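Long-range contacts in proton-dependent oligopeptide transporter family protein (PDB 6EI3), which probably carries short peptides across the bacterial membrane together with protons, as a POT-family member of the major facilitator superfamily, captured in an auto-inhibited state: residues A[74-79]-A[122-127]; A[60-65]-A[116-121]. One frame throughout, in Å; residues are numbered along the deposited sequence. Where two conformers were deposited one is given.

Contact 1: A[74-79]-A[122-127]. With 78M ((2S)-2,3-dihydroxypropyl(7Z)-pentadec-7-enoate), chain B.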
loop_
_atom_site.group_PDB
_atom_site.type_symbol
_atom_site.label_atom_id
_atom_site.label_comp_id
_atom_site.label_asym_id
_atom_site.label_seq_id
_atom_site.Cartn_x
_atom_site.Cartn_y
_atom_site.Cartn_z
ATOM N N GLY A 74 9.656 13.084 -18.313
ATOM C CA GLY A 74 10.373 11.823 -18.430
ATOM C C GLY A 74 10.716 11.325 -17.031
ATOM O O GLY A 74 10.645 12.078 -16.062
ATOM N N LYS A 75 11.072 10.073 -16.911
ATOM C CA LYS A 75 11.320 9.415 -15.626
ATOM C C LYS A 75 12.579 9.871 -14.903
ATOM O O LYS A 75 12.526 10.046 -13.689
ATOM C CB LYS A 75 11.322 7.896 -15.816
ATOM C CG LYS A 75 9.937 7.351 -16.165
ATOM C CD LYS A 75 9.988 5.874 -16.489
ATOM C CE LYS A 75 8.919 5.546 -17.490
ATOM N NZ LYS A 75 9.495 5.140 -18.791
ATOM N N TYR A 76 13.704 10.070 -15.620
ATOM C CA TYR A 76 14.938 10.523 -14.961
ATOM C C TYR A 76 14.748 11.812 -14.148
ATOM O O TYR A 76 15.115 11.846 -12.969
ATOM C CB TYR A 76 16.119 10.711 -15.948
ATOM C CG TYR A 76 17.321 11.297 -15.239
ATOM C CD1 TYR A 76 18.105 10.514 -14.393
ATOM C CD2 TYR A 76 17.610 12.656 -15.323
ATOM C CE1 TYR A 76 19.167 11.064 -13.673
ATOM C CE2 TYR A 76 18.676 13.215 -14.619
ATOM C CZ TYR A 76 19.457 12.411 -13.802
ATOM O OH TYR A 76 20.492 12.954 -13.091
ATOM N N THR A 77 14.250 12.880 -14.803
ATOM C CA THR A 77 14.057 14.198 -14.170
ATOM C C THR A 77 13.076 14.130 -12.995
ATOM O O THR A 77 13.325 14.732 -11.959
ATOM C CB THR A 77 13.626 15.220 -15.235
ATOM O OG1 THR A 77 14.687 15.329 -16.179
ATOM C CG2 THR A 77 13.308 16.607 -14.656
ATOM N N THR A 78 11.975 13.413 -13.173
ATOM C CA THR A 78 10.931 13.272 -12.164
ATOM C C THR A 78 11.491 12.535 -10.943
ATOM O O THR A 78 11.295 13.003 -9.817
ATOM C CB THR A 78 9.691 12.625 -12.790
ATOM O OG1 THR A 78 9.382 13.333 -13.991
ATOM C CG2 THR A 78 8.474 12.662 -11.859
ATOM N N ILE A 79 12.265 11.449 -11.174
ATOM C CA ILE A 79 12.899 10.699 -10.084
ATOM C C ILE A 79 13.823 11.613 -9.293
ATOM O O ILE A 79 13.745 11.629 -8.066
ATOM C CB ILE A 79 13.625 9.379 -10.533
ATOM C CG1 ILE A 79 12.594 8.326 -11.007
ATOM C CG2 ILE A 79 14.466 8.808 -9.334
ATOM C CD1 ILE A 79 13.179 7.174 -11.909
ATOM N N ALA A 122 10.917 1.143 -11.309
ATOM C CA ALA A 122 10.872 -0.121 -12.038
ATOM C C ALA A 122 10.759 0.057 -13.531
ATOM O O ALA A 122 11.474 -0.606 -14.267
ATOM C CB ALA A 122 9.747 -1.004 -11.518
ATOM N N SER A 123 9.892 0.973 -13.979
ATOM C CA SER A 123 9.678 1.291 -15.400
ATOM C C SER A 123 10.959 1.871 -16.035
ATOM O O SER A 123 11.304 1.504 -17.156
ATOM C CB SER A 123 8.532 2.293 -15.531
ATOM O OG SER A 123 8.271 2.522 -16.904
ATOM N N PHE A 124 11.669 2.776 -15.312
ATOM C CA PHE A 124 12.933 3.369 -15.800
ATOM C C PHE A 124 14.013 2.302 -15.902
ATOM O O PHE A 124 14.869 2.373 -16.778
ATOM C CB PHE A 124 13.390 4.508 -14.872
ATOM C CG PHE A 124 14.586 5.302 -15.352
ATOM C CD1 PHE A 124 14.496 6.113 -16.480
ATOM C CD2 PHE A 124 15.763 5.330 -14.611
ATOM C CE1 PHE A 124 15.585 6.882 -16.900
ATOM C CE2 PHE A 124 16.863 6.073 -15.047
ATOM C CZ PHE A 124 16.755 6.868 -16.170
ATOM N N MET A 125 13.991 1.320 -14.987
ATOM C CA MET A 125 14.959 0.213 -15.025
ATOM C C MET A 125 14.755 -0.611 -16.320
ATOM O O MET A 125 15.732 -0.952 -16.979
ATOM C CB MET A 125 14.794 -0.685 -13.781
ATOM C CG MET A 125 15.791 -1.846 -13.743
ATOM S SD MET A 125 15.179 -3.304 -14.637
ATOM C CE MET A 125 13.917 -3.914 -13.444
ATOM N N VAL A 126 13.496 -0.994 -16.632
ATOM C CA VAL A 126 13.176 -1.793 -17.834
ATOM C C VAL A 126 13.645 -1.046 -19.122
ATOM O O VAL A 126 14.195 -1.679 -20.021
ATOM C CB VAL A 126 11.677 -2.208 -17.890
ATOM C CG1 VAL A 126 11.363 -3.032 -19.143
ATOM C CG2 VAL A 126 11.272 -2.981 -16.642
ATOM N N ASP A 127 13.497 0.304 -19.153
ATOM C CA ASP A 127 13.929 1.185 -20.263
ATOM C C ASP A 127 15.420 1.032 -20.585
ATOM O O ASP A 127 15.819 1.330 -21.694
ATOM C CB ASP A 127 13.696 2.674 -19.903
ATOM C CG ASP A 127 12.254 3.143 -19.885
ATOM O OD1 ASP A 127 11.367 2.365 -20.308
ATOM O OD2 ASP A 127 12.007 4.292 -19.436
HETATM O O21 78M B . 17.130 16.062 -15.212
HETATM C C20 78M B . 16.975 17.471 -15.129
HETATM C C18 78M B . 17.076 17.945 -13.698
HETATM O O19 78M B . 16.551 19.273 -13.592
HETATM C C17 78M B . 18.494 17.910 -13.182
HETATM O O2 78M B . 18.404 18.199 -11.767
HETATM C C1 78M B . 19.509 18.040 -11.029
HETATM O O1 78M B . 20.539 17.581 -11.452
HETATM C C2 78M B . 19.292 18.528 -9.623
HETATM C C3 78M B . 20.430 18.234 -8.645
HETATM C C4 78M B . 20.545 16.764 -8.259
HETATM C C5 78M B . 21.537 16.493 -7.142
HETATM C C6 78M B . 21.918 15.024 -6.997
HETATM C C7 78M B . 22.571 14.691 -5.686
HETATM C C8 78M B . 23.853 14.788 -5.350
HETATM C C9 78M B . 25.009 15.275 -6.184
HETATM C C10 78M B . 26.356 15.170 -5.457
HETATM C C11 78M B . 26.970 13.775 -5.468
HETATM C C12 78M B . 28.005 13.529 -4.379
HETATM C C13 78M B . 28.751 12.203 -4.518
HETATM C C15 78M B . 28.690 10.980 -2.263
HETATM C C14 78M B . 29.522 11.759 -3.278
#
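A salt bridge of 2.7 Å from K75 NZ to D127 OD2 ties helix 62-95 to the short helix 121-127. The ammonium group meets the carboxylate on the syn lone pair of OD2, the side that faces OD1. To get there the lysine chain first sets CG anti to its own carbonyl carbon (chi1 -68°), then runs alongside S123 toward D127, bending at its last two torsions. On the way CE passes 3.1 Å from S123 OG; NZ also comes near that hydroxyl, but at an angle too poor for a hydrogen bond.

The base of the same lysine belongs to the apolar half of the contact. K75 CB lies 3.7 Å from F124 CD1, while the far end of the ring reaches Y76, with F124 CZ 3.9 Å from Y76 CB. I79 approaches the ring from the same side, near its root, with CD1 4.0 Å from F124 CB. The ring packs between segments 74-79 and 122-127, whose local axes approach to 10.0 Å, their N-to-C directions 138° apart. Y193 meets it edge-to-face, and I7 of helix 4-22 adds a further neighbour.

Y76 carries its CG anti to the backbone N (chi1 175°), which leads its ring away from helix 121-127 toward F186, W187 and R195, the last in a cation-pi contact. Beside it, T77 OG1 and O21 of the bound monoacylglycerol 78M share a hydrogen bond of 2.7 Å, and O21 also lies at the tyrosine edge. One turn of helix therefore serves two surfaces: K75 pairs its charge with D127, and K75, Y76 and I79 give F124 an apolar bed, while T77 holds a lipid headgroup.

Contact 2: A[60-65]-A[116-121]. With 78M ((2S)-2,3-dihydroxypropyl(7Z)-pentadec-7-enoate), chain G.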
loop_
_atom_site.group_PDB
_atom_site.type_symbol
_atom_site.label_atom_id
_atom_site.label_comp_id
_atom_site.label_asym_id
_atom_site.label_seq_id
_atom_site.Cartn_x
_atom_site.Cartn_y
_atom_site.Cartn_z
ATOM N N PHE A 60 -0.716 7.324 -2.544
ATOM C CA PHE A 60 -1.570 8.186 -3.375
ATOM C C PHE A 60 -0.713 8.965 -4.402
ATOM O O PHE A 60 -1.092 9.036 -5.572
ATOM C CB PHE A 60 -2.388 9.175 -2.519
ATOM C CG PHE A 60 -3.091 10.223 -3.358
ATOM C CD1 PHE A 60 -4.241 9.904 -4.080
ATOM C CD2 PHE A 60 -2.549 11.497 -3.506
ATOM C CE1 PHE A 60 -4.867 10.860 -4.891
ATOM C CE2 PHE A 60 -3.172 12.449 -4.330
ATOM C CZ PHE A 60 -4.330 12.124 -5.011
ATOM N N PHE A 61 0.428 9.573 -3.949
ATOM C CA PHE A 61 1.305 10.400 -4.787
ATOM C C PHE A 61 1.922 9.658 -6.004
ATOM O O PHE A 61 2.198 10.371 -6.964
ATOM C CB PHE A 61 2.363 11.160 -3.979
ATOM C CG PHE A 61 1.743 12.282 -3.177
ATOM C CD1 PHE A 61 1.061 13.318 -3.810
ATOM C CD2 PHE A 61 1.844 12.304 -1.790
ATOM C CE1 PHE A 61 0.475 14.350 -3.067
ATOM C CE2 PHE A 61 1.259 13.341 -1.042
ATOM C CZ PHE A 61 0.584 14.361 -1.690
ATOM N N PRO A 62 1.993 8.296 -6.122
ATOM C CA PRO A 62 2.360 7.698 -7.430
ATOM C C PRO A 62 1.514 8.239 -8.578
ATOM O O PRO A 62 2.010 8.274 -9.698
ATOM C CB PRO A 62 2.063 6.211 -7.224
ATOM C CG PRO A 62 2.330 6.006 -5.763
ATOM C CD PRO A 62 1.751 7.230 -5.126
ATOM N N LEU A 63 0.249 8.680 -8.310
ATOM C CA LEU A 63 -0.625 9.253 -9.347
ATOM C C LEU A 63 0.039 10.492 -9.975
ATOM O O LEU A 63 0.100 10.600 -11.203
ATOM C CB LEU A 63 -2.021 9.652 -8.801
ATOM C CG LEU A 63 -3.039 8.536 -8.505
ATOM C CD1 LEU A 63 -4.372 9.140 -8.022
ATOM C CD2 LEU A 63 -3.347 7.690 -9.766
ATOM N N LEU A 64 0.559 11.403 -9.122
ATOM C CA LEU A 64 1.243 12.618 -9.543
ATOM C C LEU A 64 2.589 12.315 -10.199
ATOM O O LEU A 64 2.848 12.844 -11.275
ATOM C CB LEU A 64 1.400 13.610 -8.383
ATOM C CG LEU A 64 1.980 14.992 -8.743
ATOM C CD1 LEU A 64 1.022 15.811 -9.632
ATOM C CD2 LEU A 64 2.307 15.764 -7.494
ATOM N N GLY A 65 3.390 11.435 -9.592
ATOM C CA GLY A 65 4.681 11.021 -10.138
ATOM C C GLY A 65 4.597 10.515 -11.572
ATOM O O GLY A 65 5.312 11.005 -12.446
ATOM N N GLY A 116 5.944 9.736 -5.248
ATOM C CA GLY A 116 6.198 10.160 -6.625
ATOM C C GLY A 116 7.129 9.273 -7.438
ATOM O O GLY A 116 6.892 9.073 -8.632
ATOM N N ILE A 117 8.188 8.725 -6.807
ATOM C CA ILE A 117 9.173 7.869 -7.510
ATOM C C ILE A 117 8.697 6.419 -7.680
ATOM O O ILE A 117 9.220 5.697 -8.523
ATOM C CB ILE A 117 10.556 7.882 -6.807
ATOM C CG1 ILE A 117 10.471 7.214 -5.399
ATOM C CG2 ILE A 117 11.131 9.304 -6.754
ATOM C CD1 ILE A 117 11.819 6.873 -4.725
ATOM N N LYS A 118 7.764 5.985 -6.815
ATOM C CA LYS A 118 7.257 4.624 -6.733
ATOM C C LYS A 118 6.809 4.016 -8.087
ATOM O O LYS A 118 7.225 2.897 -8.354
ATOM C CB LYS A 118 6.149 4.564 -5.681
ATOM C CG LYS A 118 5.686 3.178 -5.313
ATOM C CD LYS A 118 4.555 3.318 -4.309
ATOM C CE LYS A 118 4.788 2.467 -3.112
ATOM N NZ LYS A 118 5.795 3.019 -2.200
ATOM N N PRO A 119 6.014 4.655 -8.980
ATOM C CA PRO A 119 5.662 3.952 -10.227
ATOM C C PRO A 119 6.720 4.163 -11.311
ATOM O O PRO A 119 6.499 3.778 -12.450
ATOM C CB PRO A 119 4.335 4.622 -10.614
ATOM C CG PRO A 119 4.509 6.040 -10.160
ATOM C CD PRO A 119 5.384 5.997 -8.928
ATOM N N LEU A 120 7.840 4.828 -10.969
ATOM C CA LEU A 120 8.861 5.216 -11.949
ATOM C C LEU A 120 10.151 4.421 -11.929
ATOM O O LEU A 120 10.727 4.220 -12.988
ATOM C CB LEU A 120 9.212 6.721 -11.810
ATOM C CG LEU A 120 8.051 7.737 -11.711
ATOM C CD1 LEU A 120 8.588 9.129 -11.546
ATOM C CD2 LEU A 120 7.094 7.639 -12.916
ATOM N N VAL A 121 10.609 4.011 -10.744
ATOM C CA VAL A 121 11.881 3.308 -10.570
ATOM C C VAL A 121 11.941 2.019 -11.417
ATOM O O VAL A 121 12.890 1.854 -12.187
ATOM C CB VAL A 121 12.235 3.095 -9.066
ATOM C CG1 VAL A 121 11.303 2.096 -8.374
ATOM C CG2 VAL A 121 13.702 2.723 -8.874
HETATM O O21 78M G . -5.466 14.480 14.931
HETATM C C20 78M G . -4.650 15.551 14.474
HETATM C C18 78M G . -3.395 15.023 13.817
HETATM O O19 78M G . -2.491 14.523 14.806
HETATM C C17 78M G . -2.693 16.056 12.963
HETATM O O2 78M G . -2.407 15.432 11.684
HETATM C C1 78M G . -1.214 14.849 11.507
HETATM O O1 78M G . -0.408 14.689 12.381
HETATM C C2 78M G . -1.035 14.395 10.090
HETATM C C3 78M G . 0.398 14.462 9.585
HETATM C C4 78M G . 0.682 13.365 8.580
HETATM C C5 78M G . 1.881 13.608 7.689
HETATM C C6 78M G . 1.861 12.777 6.408
HETATM C C7 78M G . 1.031 13.390 5.325
HETATM C C8 78M G . 0.857 12.914 4.106
HETATM C C9 78M G . 0.044 13.548 3.022
HETATM C C10 78M G . -1.337 12.931 2.858
HETATM C C11 78M G . -1.990 13.234 1.518
HETATM C C12 78M G . -3.352 12.592 1.373
HETATM C C13 78M G . -3.927 12.581 -0.028
HETATM C C15 78M G . -5.893 11.870 -1.448
HETATM C C14 78M G . -5.184 11.742 -0.126
#
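G116 and G65 bring the two backbones together, their CA atoms 3.9 Å apart. The carbonyl O of G116 receives a CA-H...O contact from G65 CA at 3.3 Å, with an angle of 153° at the hydrogen. With no side chain between them, the G65 CA and the G116 carbonyl can come this close. G116 CA also faces the carbonyl of F61.

At I117 the carbonyl O accepts the backbone N-H of both L120 and V121 as the chain turns toward helix 121-127. K118 follows with its CG anti to the backbone N (chi1 -170°). Its aliphatic part lies alongside the P62 ring, the two pointing the same way, with K118 CD 3.8 Å from P62 CG; the end of the chain then leads away to a cation-pi contact with F59.

Next comes P119, pressed against P62. Its CD is 3.7 Å from P62 CB, and its CG sits 3.4 Å from P62 O, so one proline touches both the ring and the carbonyl of the other. L120 closes the row by sending CD2 to 3.8 Å from the carbonyl O of G65.

At F60, which lies away from the second segment, C15 of a bound 78M rests over the centre of the ring, 3.5 Å above its plane. F61 meets F112 of helix 100-117 edge-to-face. Y438 of helix 430-456 packs on P62, K118 and P119 alike, whereas I117 touches E14 of helix 4-22 as well as F82 and S83 of helix 62-95, and L120 meets A69 and T78 of that same helix.

How the contacts relate
Both contacts use helix 62-95, and their partner segments follow one another through the turn between helices 100-117 and 121-127. Contact 2 is buried, its centre about 12 Å from the centre of the chain, and depends on glycine backbones and proline rings without a charge pair between its segments. Contact 1 lies farther out, its centre about 21 Å from that of the chain, and is only partly buried; there a salt bridge joins the apolar packing. Their centres are 11 Å apart, and they meet directly where T78 CG2 packs 3.5 Å from L120 CD1. Bound lipid flanks each, through its polar headgroup at contact 1 and its hydrocarbon tail at contact 2.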